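Local coordinates for uncharacterized protein (Bacteroides vulgatus, PDB 4FMR) that is of unknown function but probably binds DNA through an HU/IHF-like domain, to which an Ig-like DUF4469 domain is joined, at residues I37-M42 / V49-M54; G136-T141 / S147-R152; I190-N193 / L198-L201. All coordinates share one frame; numbering follows the deposited sequence.

Contact 1 (I37-M42 / V49-M54)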
ATOM      1  N   ILE B  37      20.192   4.140   8.269  1.00 33.24           N
ATOM      2  CA  ILE B  37      19.741   4.957   9.407  1.00 34.14           C
ATOM      3  C   ILE B  37      18.918   4.077  10.396  1.00 35.74           C
ATOM      4  O   ILE B  37      19.117   4.169  11.616  1.00 34.67           O
ATOM      5  CB  ILE B  37      18.951   6.202   8.896  1.00 37.65           C
ATOM      6  CG1 ILE B  37      19.903   7.138   8.090  1.00 38.51           C
ATOM      7  CG2 ILE B  37      18.302   6.971  10.055  1.00 37.79           C
ATOM      8  CD1 ILE B  37      19.202   7.892   6.898  1.00 53.70           C
ATOM      9  N   ILE B  38      18.034   3.207   9.853  1.00 31.05           N
ATOM     10  CA  ILE B  38      17.224   2.264  10.630  1.00 29.07           C
ATOM     11  C   ILE B  38      18.149   1.435  11.501  1.00 32.36           C
ATOM     12  O   ILE B  38      17.935   1.379  12.695  1.00 33.64           O
ATOM     13  CB  ILE B  38      16.323   1.378   9.720  1.00 30.48           C
ATOM     14  CG1 ILE B  38      15.220   2.218   9.061  1.00 28.30           C
ATOM     15  CG2 ILE B  38      15.728   0.172  10.504  1.00 31.36           C
ATOM     16  CD1 ILE B  38      14.503   1.550   7.915  1.00 31.14           C
ATOM     17  N   LEU B  39      19.193   0.846  10.924  1.00 30.52           N
ATOM     18  CA  LEU B  39      20.174   0.028  11.653  1.00 31.81           C
ATOM     19  C   LEU B  39      20.899   0.836  12.724  1.00 36.14           C
ATOM     20  O   LEU B  39      21.104   0.333  13.824  1.00 37.18           O
ATOM     21  CB  LEU B  39      21.194  -0.587  10.672  1.00 32.32           C
ATOM     22  CG  LEU B  39      20.694  -1.822   9.907  1.00 36.77           C
ATOM     23  CD1 LEU B  39      21.612  -2.151   8.738  1.00 36.21           C
ATOM     24  CD2 LEU B  39      20.525  -3.015  10.840  1.00 38.55           C
ATOM     25  N   ASP B  40      21.285   2.077  12.413  1.00 32.51           N
ATOM     26  CA  ASP B  40      21.928   2.967  13.377  1.00 32.66           C
ATOM     27  C   ASP B  40      20.988   3.289  14.548  1.00 35.02           C
ATOM     28  O   ASP B  40      21.448   3.342  15.677  1.00 33.91           O
ATOM     29  CB  ASP B  40      22.374   4.276  12.705  1.00 34.16           C
ATOM     30  CG  ASP B  40      23.455   4.149  11.650  1.00 41.34           C
ATOM     31  OD1 ASP B  40      24.078   3.060  11.559  1.00 40.60           O
ATOM     32  OD2 ASP B  40      23.626   5.112  10.861  1.00 44.99           O
ATOM     33  N   ARG B  41      19.679   3.492  14.276  1.00 31.06           N
ATOM     34  CA  ARG B  41      18.710   3.825  15.326  1.00 30.99           C
ATOM     35  C   ARG B  41      18.387   2.592  16.208  1.00 35.28           C
ATOM     36  O   ARG B  41      18.114   2.752  17.414  1.00 35.98           O
ATOM     37  CB  ARG B  41      17.437   4.431  14.732  1.00 28.39           C
ATOM     38  CG  ARG B  41      17.636   5.854  14.229  1.00 27.81           C
ATOM     39  CD  ARG B  41      16.351   6.396  13.670  1.00 37.71           C
ATOM     40  NE  ARG B  41      16.523   7.712  13.048  1.00 39.68           N
ATOM     41  CZ  ARG B  41      15.533   8.410  12.505  1.00 41.24           C
ATOM     42  NH1 ARG B  41      14.298   7.930  12.505  1.00 30.95           N
ATOM     43  NH2 ARG B  41      15.769   9.600  11.969  1.00 31.98           N
HETATM   44  N   MSE B  42      18.488   1.386  15.635  1.00 30.15           N
HETATM   45  CA  MSE B  42      18.252   0.131  16.359  1.00 29.85           C
HETATM   46  C   MSE B  42      19.338  -0.069  17.416  1.00 38.82           C
HETATM   47  O   MSE B  42      19.037  -0.357  18.577  1.00 40.03           O
HETATM   48  CB  MSE B  42      18.221  -1.055  15.386  1.00 29.77           C
HETATM   49  CG  MSE B  42      16.945  -1.141  14.573  1.00 33.58           C
HETATM   50 SE   MSE B  42      17.121  -2.439  13.124  0.75 37.73          SE
HETATM   51  CE  MSE B  42      17.110  -4.127  14.248  1.00 33.53           C
ATOM     52  N   VAL B  49      22.560  -5.196  21.012  1.00 43.34           N
ATOM     53  CA  VAL B  49      22.602  -5.826  19.684  1.00 42.60           C
ATOM     54  C   VAL B  49      23.887  -5.430  18.930  1.00 47.24           C
ATOM     55  O   VAL B  49      24.394  -4.313  19.081  1.00 47.48           O
ATOM     56  CB  VAL B  49      21.331  -5.531  18.798  1.00 45.52           C
ATOM     57  CG1 VAL B  49      20.037  -5.991  19.476  1.00 45.18           C
ATOM     58  CG2 VAL B  49      21.230  -4.064  18.356  1.00 44.54           C
ATOM     59  N   ARG B  50      24.388  -6.360  18.103  1.00 43.68           N
ATOM     60  CA  ARG B  50      25.531  -6.159  17.210  1.00 43.48           C
ATOM     61  C   ARG B  50      24.960  -5.725  15.850  1.00 44.32           C
ATOM     62  O   ARG B  50      24.083  -6.401  15.312  1.00 41.84           O
ATOM     63  CB  ARG B  50      26.391  -7.445  17.124  1.00 45.40           C
ATOM     64  CG  ARG B  50      27.595  -7.341  16.187  1.00 52.90           C
ATOM     65  CD  ARG B  50      28.488  -8.574  16.229  1.00 62.81           C
ATOM     66  NE  ARG B  50      29.614  -8.437  15.302  1.00 75.48           N
ATOM     67  CZ  ARG B  50      30.761  -7.823  15.587  1.00 94.34           C
ATOM     68  NH1 ARG B  50      30.959  -7.288  16.790  1.00 73.14           N
ATOM     69  NH2 ARG B  50      31.716  -7.732  14.671  1.00 90.23           N
ATOM     70  N   ARG B  51      25.405  -4.568  15.332  1.00 40.38           N
ATOM     71  CA  ARG B  51      24.901  -3.973  14.090  1.00 37.44           C
ATOM     72  C   ARG B  51      25.022  -4.925  12.871  1.00 40.12           C
ATOM     73  O   ARG B  51      24.100  -4.982  12.062  1.00 38.10           O
ATOM     74  CB  ARG B  51      25.641  -2.663  13.797  1.00 34.54           C
ATOM     75  CG  ARG B  51      24.861  -1.792  12.825  1.00 37.00           C
ATOM     76  CD  ARG B  51      25.689  -0.621  12.372  1.00 35.19           C
ATOM     77  NE  ARG B  51      24.950   0.273  11.472  1.00 36.28           N
ATOM     78  CZ  ARG B  51      24.809   0.081  10.164  1.00 44.57           C
ATOM     79  NH1 ARG B  51      25.288  -1.011   9.592  1.00 38.57           N
ATOM     80  NH2 ARG B  51      24.162   0.972   9.423  1.00 36.89           N
ATOM     81  N   GLU B  52      26.144  -5.659  12.752  1.00 39.12           N
ATOM     82  CA  GLU B  52      26.406  -6.609  11.661  1.00 39.58           C
ATOM     83  C   GLU B  52      25.397  -7.768  11.691  1.00 43.48           C
ATOM     84  O   GLU B  52      24.988  -8.239  10.629  1.00 42.75           O
ATOM     85  CB  GLU B  52      27.846  -7.169  11.736  1.00 42.39           C
ATOM     86  CG  GLU B  52      28.958  -6.146  11.523  1.00 59.64           C
ATOM     87  CD  GLU B  52      29.271  -5.132  12.618  1.00 84.00           C
ATOM     88  OE1 GLU B  52      28.736  -5.251  13.747  1.00 57.15           O
ATOM     89  OE2 GLU B  52      30.066  -4.207  12.331  1.00 84.30           O
ATOM     90  N   THR B  53      25.004  -8.222  12.907  1.00 39.70           N
ATOM     91  CA  THR B  53      24.032  -9.299  13.104  1.00 39.09           C
ATOM     92  C   THR B  53      22.642  -8.800  12.701  1.00 42.75           C
ATOM     93  O   THR B  53      21.871  -9.547  12.083  1.00 43.72           O
ATOM     94  CB  THR B  53      24.074  -9.816  14.565  1.00 39.55           C
ATOM     95  OG1 THR B  53      25.405 -10.249  14.826  1.00 48.15           O
ATOM     96  CG2 THR B  53      23.125 -10.999  14.807  1.00 33.99           C
HETATM   97  N   MSE B  54      22.334  -7.532  13.043  1.00 36.97           N
HETATM   98  CA  MSE B  54      21.064  -6.903  12.712  1.00 34.80           C
HETATM   99  C   MSE B  54      20.940  -6.711  11.212  1.00 40.31           C
HETATM  100  O   MSE B  54      19.872  -6.959  10.675  1.00 40.04           O
HETATM  101  CB  MSE B  54      20.935  -5.563  13.446  1.00 36.85           C
HETATM  102  CG  MSE B  54      20.897  -5.688  14.978  1.00 42.87           C
HETATM  103 SE   MSE B  54      19.322  -6.653  15.627  0.75 48.58          SE
HETATM  104  CE  MSE B  54      19.965  -8.531  15.553  1.00 45.91           C
TER
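Arg51 reaches across from the start of helix 51-70 to helix 35-45, where its guanidinium meets two neighbouring side chains in two different ways. With CG anti to the backbone N (chi1 -161°) and the chain extended from CG to NE, the arginine brings the flat group to Asp40 edge first and sets one face against Leu39. The grip on Asp40 is side-on and converges on a single oxygen: NE lies 2.9 Å from Asp40 OD1, and NH2 lies 3.0 Å from the same Asp40 OD1. Although OD1 sits close to the guanidinium plane, the carboxylate is turned 49° against it; NE comes nearly along the C-O axis, whereas NH2 approaches from above the carboxylate plane. Over one guanidinium face lies Leu39 CB, 3.6 Å from Arg51 NH2, the two side chains crossing at about a right angle. NH2 also makes a weak hydrogen bond to the carbonyl of Glu36, one turn earlier in the same helix as Asp40.

Next to this polar pair the helices meet through apolar groups. Leu39 sends CD2 to within 3.7 Å of Met54 CB, while Met42 and Met54, both selenomethionines in this crystal, touch where CE of Met42 lies 3.6 Å from SE of Met54. A bend at chi3 (71°) turns the Met42 methyl toward that selenium. Leu39 and Met42 both continue onto Ile58, and Gly57 of the second subunit packs on Met42 and Met54, so the apolar layer runs into the dimer interface of the HU/IHF-like domain. The chemistry is thus divided: a charged pair on the more exposed side probably fixes the rotation of the arginine, while buried hydrocarbon and selenium fill the side facing the partner subunit.

Contact 2 (G136-T141 / S147-R152); sequences GQDATT and SATAGR
Asp138 extends its CG away from the backbone N (chi1 -169°), and Thr149 turns OG1 to the side opposite its own carbonyl carbon (chi1 -50°), which brings carboxylate and hydroxyl together between two strands of the Ig-like domain. Strands 132-138 and 147-149 belong to different sheets, so this side-chain bonding links one sheet to the other at their edges. Both carboxylate oxygens are used. OD1 of Asp138 takes the backbone N-H of Thr149 at 2.9 Å, from above the carboxylate plane, and OD2 of Asp138 accepts from OG1 of Thr149 at 2.8 Å on the syn side.

The same OD2 also closes an Asx motif: Thr141 N donates to Asp138 OD2 at 3.1 Å from the anti side. The two donors reach OD2 from opposite faces of its plane, an arrangement that should hold the carboxylate against rotation and probably stabilises its negative charge. A water links the hydroxyls of Thr141 and Ser147; Ser147 OG is also bonded to Asp145, in the connecting loop, and Thr141 OG1 to the N-H of Ala143.

Farther out, past the type II turn from Thr149 to Arg152, the arginine in one of its two modelled conformers folds back at chi2 so that its aliphatic part passes across the Thr140 hydroxyl, at about a right angle to that side chain. In this conformer Arg152 NH1 donates to Thr140 OG1 over 3.1 Å, with the hydroxyl oxygen 21° out of the guanidinium plane.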
ATOM      1  N   GLY B 136       0.182  14.913  -5.356  1.00 37.31           N
ATOM      2  CA  GLY B 136       0.731  14.267  -6.532  1.00 35.74           C
ATOM      3  C   GLY B 136      -0.028  13.020  -6.919  1.00 38.84           C
ATOM      4  O   GLY B 136      -0.732  12.440  -6.091  1.00 39.13           O
ATOM      5  N   GLN B 137       0.114  12.583  -8.180  1.00 33.97           N
ATOM      6  CA  GLN B 137      -0.539  11.357  -8.620  1.00 33.29           C
ATOM      7  C   GLN B 137       0.296  10.620  -9.684  1.00 33.96           C
ATOM      8  O   GLN B 137       0.664  11.205 -10.709  1.00 33.08           O
ATOM      9  CB  GLN B 137      -1.974  11.611  -9.147  1.00 35.53           C
ATOM     10  CG  GLN B 137      -2.771  10.300  -9.273  1.00 47.38           C
ATOM     11  CD  GLN B 137      -4.097  10.447  -9.959  1.00 80.67           C
ATOM     12  OE1 GLN B 137      -4.222  11.047 -11.043  1.00 78.47           O
ATOM     13  NE2 GLN B 137      -5.107   9.829  -9.371  1.00 78.49           N
ATOM     14  N   ASP B 138       0.534   9.322  -9.445  1.00 30.00           N
ATOM     15  CA  ASP B 138       1.247   8.450 -10.362  1.00 30.99           C
ATOM     16  C   ASP B 138       0.256   7.885 -11.354  1.00 38.64           C
ATOM     17  O   ASP B 138      -0.787   7.387 -10.930  1.00 39.32           O
ATOM     18  CB  ASP B 138       1.984   7.331  -9.611  1.00 32.49           C
ATOM     19  CG  ASP B 138       2.945   6.589 -10.520  1.00 42.53           C
ATOM     20  OD1 ASP B 138       3.846   7.234 -11.077  1.00 49.49           O
ATOM     21  OD2 ASP B 138       2.747   5.383 -10.735  1.00 43.32           O
ATOM     22  N   ALA B 139       0.559   7.969 -12.669  1.00 35.93           N
ATOM     23  CA  ALA B 139      -0.355   7.525 -13.723  1.00 36.18           C
ATOM     24  C   ALA B 139      -0.486   6.010 -13.765  1.00 41.34           C
ATOM     25  O   ALA B 139      -1.583   5.498 -13.946  1.00 40.76           O
ATOM     26  CB  ALA B 139       0.106   8.044 -15.078  1.00 36.51           C
ATOM     27  N   THR B 140       0.617   5.302 -13.556  1.00 41.04           N
ATOM     28  CA  THR B 140       0.694   3.845 -13.627  1.00 41.02           C
ATOM     29  C   THR B 140      -0.035   3.183 -12.476  1.00 45.50           C
ATOM     30  O   THR B 140      -0.813   2.276 -12.743  1.00 47.10           O
ATOM     31  CB  THR B 140       2.156   3.416 -13.673  1.00 44.54           C
ATOM     32  OG1 THR B 140       2.717   4.028 -14.819  1.00 49.68           O
ATOM     33  CG2 THR B 140       2.336   1.913 -13.782  1.00 41.32           C
ATOM     34  N   THR B 141       0.217   3.595 -11.217  1.00 41.19           N
ATOM     35  CA  THR B 141      -0.374   2.932 -10.043  1.00 40.22           C
ATOM     36  C   THR B 141      -1.604   3.675  -9.512  1.00 45.44           C
ATOM     37  O   THR B 141      -2.362   3.095  -8.733  1.00 46.09           O
ATOM     38  CB  THR B 141       0.677   2.810  -8.910  1.00 41.03           C
ATOM     39  OG1 THR B 141       0.975   4.113  -8.420  1.00 45.45           O
ATOM     40  CG2 THR B 141       1.981   2.103  -9.350  1.00 32.34           C
ATOM     41  N   SER B 147       4.567   8.351  -4.314  1.00 32.72           N
ATOM     42  CA  SER B 147       5.322   7.248  -4.882  1.00 32.29           C
ATOM     43  C   SER B 147       5.090   7.350  -6.395  1.00 36.94           C
ATOM     44  O   SER B 147       4.008   7.769  -6.815  1.00 34.94           O
ATOM     45  CB  SER B 147       4.904   5.903  -4.296  1.00 35.80           C
ATOM     46  OG  SER B 147       3.572   5.605  -4.671  1.00 42.57           O
ATOM     47  N   ALA B 148       6.110   7.057  -7.202  1.00 34.66           N
ATOM     48  CA  ALA B 148       6.032   7.248  -8.644  1.00 35.57           C
ATOM     49  C   ALA B 148       6.775   6.152  -9.408  1.00 36.84           C
ATOM     50  O   ALA B 148       7.582   5.429  -8.832  1.00 35.57           O
ATOM     51  CB  ALA B 148       6.612   8.613  -9.001  1.00 36.79           C
ATOM     52  N   THR B 149       6.485   6.040 -10.697  1.00 33.96           N
ATOM     53  CA  THR B 149       7.083   5.042 -11.591  1.00 33.77           C
ATOM     54  C   THR B 149       8.027   5.729 -12.609  1.00 36.37           C
ATOM     55  O   THR B 149       7.584   6.598 -13.355  1.00 36.14           O
ATOM     56  CB  THR B 149       5.963   4.249 -12.314  1.00 31.36           C
ATOM     57  OG1 THR B 149       4.997   3.773 -11.361  1.00 34.73           O
ATOM     58  CG2 THR B 149       6.511   3.076 -13.107  1.00 25.05           C
ATOM     59  N   ALA B 150       9.307   5.322 -12.637  1.00 32.04           N
ATOM     60  CA  ALA B 150      10.314   5.806 -13.600  1.00 31.98           C
ATOM     61  C   ALA B 150       9.886   5.449 -15.013  1.00 34.86           C
ATOM     62  O   ALA B 150       9.315   4.390 -15.213  1.00 33.27           O
ATOM     63  CB  ALA B 150      11.684   5.196 -13.297  1.00 32.08           C
ATOM     64  N   GLY B 151      10.109   6.354 -15.959  1.00 33.29           N
ATOM     65  CA  GLY B 151       9.723   6.163 -17.355  1.00 33.41           C
ATOM     66  C   GLY B 151       8.245   6.352 -17.605  1.00 38.07           C
ATOM     67  O   GLY B 151       7.774   6.067 -18.706  1.00 40.45           O
ATOM     68  N   ARG B 152       7.494   6.815 -16.587  1.00 33.58           N
ATOM     69  CA  ARG B 152       6.048   6.986 -16.683  0.50 33.14           C
ATOM     70  C   ARG B 152       5.636   8.380 -16.192  1.00 36.50           C
ATOM     71  O   ARG B 152       6.473   9.138 -15.702  1.00 36.31           O
ATOM     72  CB  ARG B 152       5.327   5.869 -15.897  0.50 33.05           C
ATOM     73  CG  ARG B 152       5.430   4.468 -16.537  0.50 38.75           C
ATOM     74  CD  ARG B 152       4.656   4.354 -17.849  0.50 42.22           C
ATOM     75  NE  ARG B 152       4.763   3.028 -18.466  0.50 44.92           N
ATOM     76  CZ  ARG B 152       3.946   2.010 -18.207  0.50 55.71           C
ATOM     77  NH1 ARG B 152       2.963   2.144 -17.325  0.50 40.80           N
ATOM     78  NH2 ARG B 152       4.119   0.843 -18.815  0.50 42.68           N
TER
HETATM   79  O   HOH W   1       3.236   4.286  -6.992  1.00 43.72           O

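Contact 3 (I190-N193 / L198-L201); sequences IVLN and LIIL
Opposite Ile199 the outer strand fits in two residues, Val191 and Leu192, the classic beta bulge of this antiparallel hairpin of strands 190-193 and 197-201, at one edge of a four-stranded sheet of the Ig-like domain. The extra residue makes the outer strand bow over the Ile199 carbonyl, which receives two backbone N-H groups: Val191 N at 2.8 Å from Ile199 O, and Leu192 N weakly, at 3.3 Å from Ile199 O. In return, Ile199 N donates to Leu192 O.

Within the bulge, Leu192 and Ile199 make a close side-chain fit on the same face of the sheet. Leu192 holds CG on the far side from its backbone N (chi1 -174°), and its CD2 branch reaches obliquely across to the CG1-CD1 arm of Ile199 while its CD1 points off. Leu192 CD2 rests 3.7 Å from Ile199 CD1, and CB of Leu192 sits equally close to CG1 of Ile199, so the end of the isoleucine settles in the notch between leucine CB and CD2. Cut back to an alanine here, the Ile199 side chain would lose that arm, which would probably open a gap beside Leu192 and leave its CD2 end freer to turn.

The other face carries Ile190, Ile200, Asn193 and Leu198. Ile190 meets Ile200 more loosely, CG1 of the former 4.2 Å from CG2 of the latter; Ile200 directs the rest of its chain away, toward Leu213 of the facing sheet. Leu198 likewise packs on Val215 there, so this is the side turned to the interior of the sandwich. The side chains of Asn193 and Leu198 run alongside one another in the same direction. The amide oxygen of Asn193 accepts a hydrogen bond from the backbone N of Val163, and it also touches the neighbouring leucine: Asn193 OD1 lies 3.2 Å from Leu198 CD2.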
ATOM      1  N   ILE B 190       7.683  18.139 -19.830  1.00 39.67           N
ATOM      2  CA  ILE B 190       6.653  18.830 -19.063  1.00 40.27           C
ATOM      3  C   ILE B 190       5.491  18.827 -20.060  1.00 44.54           C
ATOM      4  O   ILE B 190       5.578  19.515 -21.072  1.00 43.94           O
ATOM      5  CB  ILE B 190       7.044  20.229 -18.504  1.00 44.92           C
ATOM      6  CG1 ILE B 190       8.276  20.145 -17.546  1.00 45.18           C
ATOM      7  CG2 ILE B 190       5.812  20.879 -17.813  1.00 44.68           C
ATOM      8  CD1 ILE B 190       8.978  21.509 -17.270  1.00 53.05           C
ATOM      9  N   VAL B 191       4.510  17.927 -19.876  1.00 40.96           N
ATOM     10  CA  VAL B 191       3.406  17.701 -20.818  1.00 41.27           C
ATOM     11  C   VAL B 191       2.241  18.693 -20.590  1.00 44.46           C
ATOM     12  O   VAL B 191       1.609  19.117 -21.552  1.00 44.91           O
ATOM     13  CB  VAL B 191       2.941  16.232 -20.676  1.00 44.63           C
ATOM     14  CG1 VAL B 191       1.831  15.899 -21.668  1.00 44.98           C
ATOM     15  CG2 VAL B 191       4.120  15.303 -20.865  1.00 43.75           C
ATOM     16  N   LEU B 192       1.930  18.994 -19.324  1.00 41.27           N
ATOM     17  CA  LEU B 192       0.894  19.942 -18.925  1.00 40.76           C
ATOM     18  C   LEU B 192       1.549  20.911 -17.973  1.00 42.42           C
ATOM     19  O   LEU B 192       2.160  20.482 -16.989  1.00 40.51           O
ATOM     20  CB  LEU B 192      -0.363  19.245 -18.316  1.00 40.13           C
ATOM     21  CG  LEU B 192      -1.573  20.180 -18.004  1.00 45.35           C
ATOM     22  CD1 LEU B 192      -2.059  20.920 -19.252  1.00 45.84           C
ATOM     23  CD2 LEU B 192      -2.712  19.426 -17.375  1.00 46.35           C
ATOM     24  N   ASN B 193       1.518  22.202 -18.325  1.00 40.00           N
ATOM     25  CA  ASN B 193       2.198  23.268 -17.586  1.00 40.91           C
ATOM     26  C   ASN B 193       1.209  24.342 -17.063  1.00 47.47           C
ATOM     27  O   ASN B 193       1.280  25.507 -17.449  1.00 51.01           O
ATOM     28  CB  ASN B 193       3.262  23.913 -18.503  1.00 40.88           C
ATOM     29  CG  ASN B 193       4.320  24.693 -17.757  1.00 49.49           C
ATOM     30  OD1 ASN B 193       4.488  24.528 -16.557  1.00 38.58           O
ATOM     31  ND2 ASN B 193       5.067  25.558 -18.450  1.00 38.12           N
ATOM     32  N   LEU B 198       0.870  20.273 -12.820  1.00 38.58           N
ATOM     33  CA  LEU B 198       1.919  19.891 -13.762  1.00 37.19           C
ATOM     34  C   LEU B 198       1.844  18.415 -14.055  1.00 39.35           C
ATOM     35  O   LEU B 198       1.772  17.618 -13.117  1.00 38.30           O
ATOM     36  CB  LEU B 198       3.354  20.208 -13.268  1.00 36.24           C
ATOM     37  CG  LEU B 198       3.759  21.624 -12.937  1.00 41.31           C
ATOM     38  CD1 LEU B 198       5.194  21.639 -12.386  1.00 40.07           C
ATOM     39  CD2 LEU B 198       3.611  22.550 -14.139  1.00 43.33           C
ATOM     40  N   ILE B 199       1.943  18.045 -15.335  1.00 34.80           N
ATOM     41  CA  ILE B 199       2.068  16.655 -15.751  1.00 33.05           C
ATOM     42  C   ILE B 199       3.463  16.509 -16.340  1.00 36.29           C
ATOM     43  O   ILE B 199       3.849  17.247 -17.258  1.00 37.38           O
ATOM     44  CB  ILE B 199       0.954  16.114 -16.688  1.00 36.49           C
ATOM     45  CG1 ILE B 199      -0.438  16.301 -16.021  1.00 37.16           C
ATOM     46  CG2 ILE B 199       1.223  14.609 -17.001  1.00 35.12           C
ATOM     47  CD1 ILE B 199      -1.650  15.929 -16.859  1.00 42.93           C
ATOM     48  N   ILE B 200       4.242  15.596 -15.776  1.00 32.50           N
ATOM     49  CA  ILE B 200       5.600  15.379 -16.260  1.00 33.64           C
ATOM     50  C   ILE B 200       5.762  13.932 -16.663  1.00 36.86           C
ATOM     51  O   ILE B 200       4.997  13.085 -16.227  1.00 35.87           O
ATOM     52  CB  ILE B 200       6.707  15.812 -15.206  1.00 36.83           C
ATOM     53  CG1 ILE B 200       6.637  14.973 -13.905  1.00 36.99           C
ATOM     54  CG2 ILE B 200       6.646  17.325 -14.922  1.00 37.75           C
ATOM     55  CD1 ILE B 200       7.818  15.065 -12.929  1.00 47.34           C
ATOM     56  N   LEU B 201       6.757  13.661 -17.513  1.00 34.58           N
ATOM     57  CA  LEU B 201       7.204  12.314 -17.871  1.00 32.65           C
ATOM     58  C   LEU B 201       8.495  12.083 -17.137  1.00 36.33           C
ATOM     59  O   LEU B 201       9.413  12.863 -17.308  1.00 36.40           O
ATOM     60  CB  LEU B 201       7.380  12.099 -19.396  1.00 32.05           C
ATOM     61  CG  LEU B 201       7.798  10.642 -19.798  1.00 33.96           C
ATOM     62  CD1 LEU B 201       6.761   9.616 -19.365  1.00 31.24           C
ATOM     63  CD2 LEU B 201       7.975  10.514 -21.295  1.00 33.53           C
TER

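Overall arrangement
From the N terminus, the chain first closes contact 1, where six residues separate the segments and helix 35-45 meets the start of helix 51-70 within the HU/IHF-like domain. Contacts 2 and 3 follow in the Ig-like domain; the three succeed one another without nesting or crossing. Contact 2 closes the short loop after strand 132-138, joining one edge of the four-stranded sheet to strand 147-149 of the five-stranded sheet. Contact 3 closes the hairpin at the other edge of the four-stranded sheet. These two touch, Leu201 packing against Gly151 and Arg152, and their centres lie about 12 Å apart, whereas contacts 1 and 3 are centred about 41 Å apart.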